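Side-chain contacts in mannonate dehydratase (Streptococcus suis, PDB 3BDK), which probably catalyses the dehydration of D-mannonate to 2-dehydro-3-deoxy-D-gluconate, using manganese or ferrous iron: residues V49-D54 with Q59-E64; E84-H89 with K107-N112. All blocks are in the same frame, centred on the assembly; numbering follows the deposited sequence.

Both contacts are buried, and in each a loop that follows one of two neighbouring strands of the parallel sheet makes the contact. Contact 1 joins the loop after strand 47-50 to the residues leading into helix 63-74. Contact 2 joins the loop after strand 79-84 to helix 99-114. The two strands are linked by a backbone hydrogen bond between Thr50 O and Glu84 N. The centres of the two contacts lie about 8 Å apart. The chemistry differs. Contact 1 is an aromatic contact, with an aliphatic side chain over an indole face. Contact 2 is smaller and aliphatic, with an isoleucine against a helix surface. Glu84, at the start of contact 2, reaches the bound sugar.

Contact 1: V49-D54 with Q59-E64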
# COMPACT_ATOMS: atom_id res chain seq x y z
N VAL A 49 15.75 1.71 -9.41
CA VAL A 49 16.08 3.05 -9.88
C VAL A 49 17.29 3.52 -9.07
O VAL A 49 17.21 3.68 -7.85
CB VAL A 49 14.90 4.03 -9.69
CG1 VAL A 49 15.37 5.48 -9.72
CG2 VAL A 49 13.83 3.81 -10.73
N THR A 50 18.41 3.73 -9.74
CA THR A 50 19.65 4.06 -9.04
C THR A 50 20.63 4.83 -9.93
O THR A 50 20.34 5.10 -11.09
CB THR A 50 20.33 2.77 -8.49
OG1 THR A 50 21.51 3.12 -7.73
CG2 THR A 50 20.70 1.82 -9.62
N ALA A 51 21.77 5.17 -9.35
CA ALA A 51 22.81 5.89 -10.05
C ALA A 51 24.15 5.44 -9.49
O ALA A 51 24.20 4.69 -8.50
CB ALA A 51 22.62 7.38 -9.85
N VAL A 52 25.23 5.91 -10.12
CA VAL A 52 26.61 5.64 -9.71
C VAL A 52 27.06 6.71 -8.71
O VAL A 52 26.76 7.89 -8.87
CB VAL A 52 27.54 5.59 -10.97
CG1 VAL A 52 29.00 5.53 -10.58
CG2 VAL A 52 27.19 4.39 -11.84
N TYR A 53 27.78 6.31 -7.67
CA TYR A 53 28.10 7.24 -6.59
C TYR A 53 29.57 7.53 -6.29
O TYR A 53 29.89 8.30 -5.38
CB TYR A 53 27.33 6.84 -5.33
CG TYR A 53 25.87 7.25 -5.41
CD1 TYR A 53 25.51 8.60 -5.34
CD2 TYR A 53 24.86 6.30 -5.59
CE1 TYR A 53 24.18 9.01 -5.43
CE2 TYR A 53 23.51 6.70 -5.68
CZ TYR A 53 23.19 8.05 -5.60
OH TYR A 53 21.89 8.47 -5.69
N ASP A 54 30.47 6.94 -7.08
CA ASP A 54 31.92 7.04 -6.86
C ASP A 54 32.68 7.83 -7.95
O ASP A 54 33.91 7.75 -8.04
CB ASP A 54 32.53 5.64 -6.65
CG ASP A 54 32.05 4.61 -7.70
OD1 ASP A 54 30.97 4.79 -8.30
OD2 ASP A 54 32.77 3.61 -7.91
N GLN A 59 32.76 14.42 -14.30
CA GLN A 59 33.56 13.38 -14.97
C GLN A 59 32.74 12.21 -15.49
O GLN A 59 31.63 11.96 -15.01
CB GLN A 59 34.69 12.92 -14.05
CG GLN A 59 35.86 13.90 -13.97
CD GLN A 59 36.44 14.05 -12.56
OE1 GLN A 59 36.58 13.08 -11.82
NE2 GLN A 59 36.79 15.28 -12.19
N ALA A 60 33.29 11.50 -16.47
CA ALA A 60 32.57 10.48 -17.23
C ALA A 60 32.15 9.26 -16.40
O ALA A 60 32.81 8.91 -15.43
CB ALA A 60 33.40 10.03 -18.41
N TRP A 61 31.05 8.63 -16.79
CA TRP A 61 30.54 7.44 -16.12
C TRP A 61 31.00 6.16 -16.84
O TRP A 61 30.52 5.87 -17.94
CB TRP A 61 29.01 7.49 -16.03
CG TRP A 61 28.45 8.31 -14.87
CD1 TRP A 61 29.03 9.40 -14.28
CD2 TRP A 61 27.20 8.11 -14.20
NE1 TRP A 61 28.22 9.88 -13.27
CE2 TRP A 61 27.10 9.10 -13.20
CE3 TRP A 61 26.16 7.17 -14.34
CZ2 TRP A 61 25.99 9.19 -12.34
CZ3 TRP A 61 25.06 7.26 -13.49
CH2 TRP A 61 24.99 8.27 -12.50
N PRO A 62 31.94 5.41 -16.23
CA PRO A 62 32.50 4.20 -16.83
C PRO A 62 31.51 3.05 -16.83
O PRO A 62 30.75 2.90 -15.87
CB PRO A 62 33.68 3.85 -15.91
CG PRO A 62 33.85 5.03 -14.99
CD PRO A 62 32.52 5.66 -14.89
N LEU A 63 31.53 2.23 -17.88
CA LEU A 63 30.68 1.04 -17.95
C LEU A 63 30.90 0.10 -16.74
O LEU A 63 29.93 -0.43 -16.18
CB LEU A 63 30.91 0.28 -19.26
CG LEU A 63 29.68 -0.15 -20.07
CD1 LEU A 63 30.02 -1.34 -20.96
CD2 LEU A 63 28.48 -0.49 -19.21
N GLU A 64 32.16 -0.08 -16.35
CA GLU A 64 32.55 -0.86 -15.15
C GLU A 64 31.72 -0.54 -13.89
O GLU A 64 31.48 -1.43 -13.06
CB GLU A 64 34.06 -0.65 -14.85
CG GLU A 64 35.04 -1.65 -15.50
CD GLU A 64 34.59 -2.13 -16.89
OE1 GLU A 64 33.58 -2.87 -16.96
OE2 GLU A 64 35.26 -1.78 -17.90
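The backbone N of Trp61, whose indole packs on Val52, makes a weak hydrogen bond to Ser109 OG of helix 99-114. CG of Trp61 stands beside its backbone N (chi1 -83°), and the ring reaches across to Ala51 and Val52. Val52 covers one face. Its CB sits 3.8 Å from the centroid of the six-membered ring of Trp61, only 6° off the ring normal, a CH-pi contact. CG2 of Val52 lies over the same face, 3.9 Å from CE3 of Trp61. The backbone joins in: Val52 N is 3.4 Å from Trp61 CH2. Ala51 meets the ring differently. Its CB comes up at the edge, near the ring plane, 3.7 Å from CH2 of Trp61. The contact belongs to the beta-alpha-beta unit of strand 47-50, helix 63-74 and strand 79-84 in the xylose isomerase-like TIM barrel. It joins the loop after strand 47-50 to the residues just before the helix. Pro62 is the N-cap residue of the helix. Val52 also touches Asn65 and Ile66 on helix 63-74. The Trp61 side chain further meets Val55, Ile83 and Ile86. The side chain of Ala51 is about 8 Å from the bound sugar.

Contact 2: E84-H89 with K107-N112; sequences ESIPVH and KTSIRN
Two torsions carry the tip of Ile86 to Ser109 on helix 99-114. At chi1 -46°, CG1 of Ile86 sits beside its own backbone N. The chain then runs out extended (chi2 171°), which places CD1 against the helix. CD1 of Ile86 comes 3.7 Å from Ser109 CB. The branch methyl takes part as well: CG2 of Ile86 is 4.1 Å from the same Ser109 CB. The serine thus meets both branches of the isoleucine through its CB. Ile110 adds a looser touch at the side, with its CD1 4.4 Å from CD1 of Ile86. Two polar atoms beside this apolar contact are satisfied by the same helix: Ser109 OG hydrogen-bonds to Asn105 O, one turn back, and Ile86 O forms a hydrogen bond with Tyr106 OH. The loop thus rests on helix 99-114 through both side chain and backbone. In the xylose isomerase-like TIM barrel this is the loop after strand 79-84, packed on a helix that comes later in the chain. At the start of the segment, Glu84 of the sugar pocket contacts the bound sugar and forms a salt bridge with Arg328. Around the contact, Ile86 touches Val121 of strand 120-123, and Ile110 packs on Ala209 of helix 191-210, which the loop also reaches through Val88 on Phe201.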
# COMPACT_ATOMS: atom_id res chain seq x y z
N GLU A 84 18.25 7.27 -11.86
CA GLU A 84 17.89 8.51 -11.23
C GLU A 84 19.12 9.34 -11.07
O GLU A 84 19.82 9.30 -10.05
CB GLU A 84 17.19 8.36 -9.90
CG GLU A 84 16.59 9.68 -9.43
CD GLU A 84 15.11 9.84 -9.77
OE1 GLU A 84 14.52 8.93 -10.38
OE2 GLU A 84 14.54 10.88 -9.39
N SER A 85 19.38 10.06 -12.15
CA SER A 85 20.21 11.22 -12.17
C SER A 85 21.65 10.91 -12.51
O SER A 85 22.39 10.33 -11.71
CB SER A 85 20.09 12.03 -10.87
OG SER A 85 20.24 13.41 -11.12
N ILE A 86 22.00 11.26 -13.74
CA ILE A 86 23.31 11.78 -14.05
C ILE A 86 23.19 13.31 -13.88
O ILE A 86 22.54 13.99 -14.67
CB ILE A 86 23.75 11.45 -15.49
CG1 ILE A 86 23.48 9.98 -15.83
CG2 ILE A 86 25.23 11.80 -15.68
CD1 ILE A 86 23.69 9.63 -17.30
N PRO A 87 23.78 13.85 -12.80
CA PRO A 87 23.75 15.28 -12.47
C PRO A 87 24.56 16.20 -13.39
O PRO A 87 25.79 16.13 -13.42
CB PRO A 87 24.30 15.34 -11.04
CG PRO A 87 25.17 14.12 -10.92
CD PRO A 87 24.50 13.06 -11.77
N VAL A 88 23.86 17.07 -14.11
CA VAL A 88 24.45 18.20 -14.82
C VAL A 88 25.27 19.10 -13.88
O VAL A 88 24.78 19.47 -12.80
CB VAL A 88 23.34 19.01 -15.46
CG1 VAL A 88 23.91 20.05 -16.33
CG2 VAL A 88 22.43 18.09 -16.26
N HIS A 89 26.51 19.41 -14.28
CA HIS A 89 27.45 20.24 -13.49
C HIS A 89 26.96 21.70 -13.41
O HIS A 89 26.33 22.20 -14.35
CB HIS A 89 28.89 20.18 -14.10
CG HIS A 89 29.97 20.70 -13.18
ND1 HIS A 89 30.21 22.05 -13.00
CD2 HIS A 89 30.85 20.05 -12.39
CE1 HIS A 89 31.19 22.20 -12.12
NE2 HIS A 89 31.60 21.00 -11.73
N LYS A 107 28.30 13.18 -22.31
CA LYS A 107 28.05 12.46 -23.56
C LYS A 107 28.22 10.94 -23.39
O LYS A 107 27.32 10.17 -23.71
CB LYS A 107 28.99 12.94 -24.68
CG LYS A 107 28.86 14.41 -25.11
CD LYS A 107 28.17 14.62 -26.48
CE LYS A 107 29.10 14.38 -27.69
NZ LYS A 107 30.30 15.26 -27.78
N THR A 108 29.37 10.51 -22.87
CA THR A 108 29.64 9.07 -22.75
C THR A 108 28.77 8.36 -21.71
O THR A 108 28.38 7.20 -21.90
CB THR A 108 31.13 8.76 -22.51
OG1 THR A 108 31.70 9.74 -21.62
CG2 THR A 108 31.90 8.75 -23.83
N SER A 109 28.48 9.05 -20.61
CA SER A 109 27.51 8.54 -19.64
C SER A 109 26.26 8.05 -20.36
O SER A 109 25.76 6.96 -20.05
CB SER A 109 27.13 9.62 -18.64
OG SER A 109 28.25 9.96 -17.86
N ILE A 110 25.79 8.82 -21.33
CA ILE A 110 24.59 8.44 -22.05
C ILE A 110 24.86 7.18 -22.85
O ILE A 110 23.98 6.34 -22.98
CB ILE A 110 24.07 9.53 -23.04
CG1 ILE A 110 24.26 10.96 -22.50
CG2 ILE A 110 22.62 9.24 -23.43
CD1 ILE A 110 23.36 11.34 -21.35
N ARG A 111 26.07 7.07 -23.40
CA ARG A 111 26.41 5.93 -24.26
C ARG A 111 26.67 4.66 -23.43
O ARG A 111 26.04 3.63 -23.67
CB ARG A 111 27.59 6.26 -25.20
CG ARG A 111 27.19 6.91 -26.54
CD ARG A 111 28.42 7.20 -27.46
NE ARG A 111 29.39 8.11 -26.82
CZ ARG A 111 29.57 9.38 -27.15
NH1 ARG A 111 30.46 10.11 -26.49
NH2 ARG A 111 28.88 9.92 -28.16
N ASN A 112 27.56 4.76 -22.45
CA ASN A 112 27.76 3.71 -21.45
C ASN A 112 26.45 3.14 -20.84
O ASN A 112 26.33 1.92 -20.64
CB ASN A 112 28.71 4.21 -20.36
CG ASN A 112 30.15 4.21 -20.81
OD1 ASN A 112 30.47 3.64 -21.85
ND2 ASN A 112 31.03 4.84 -20.05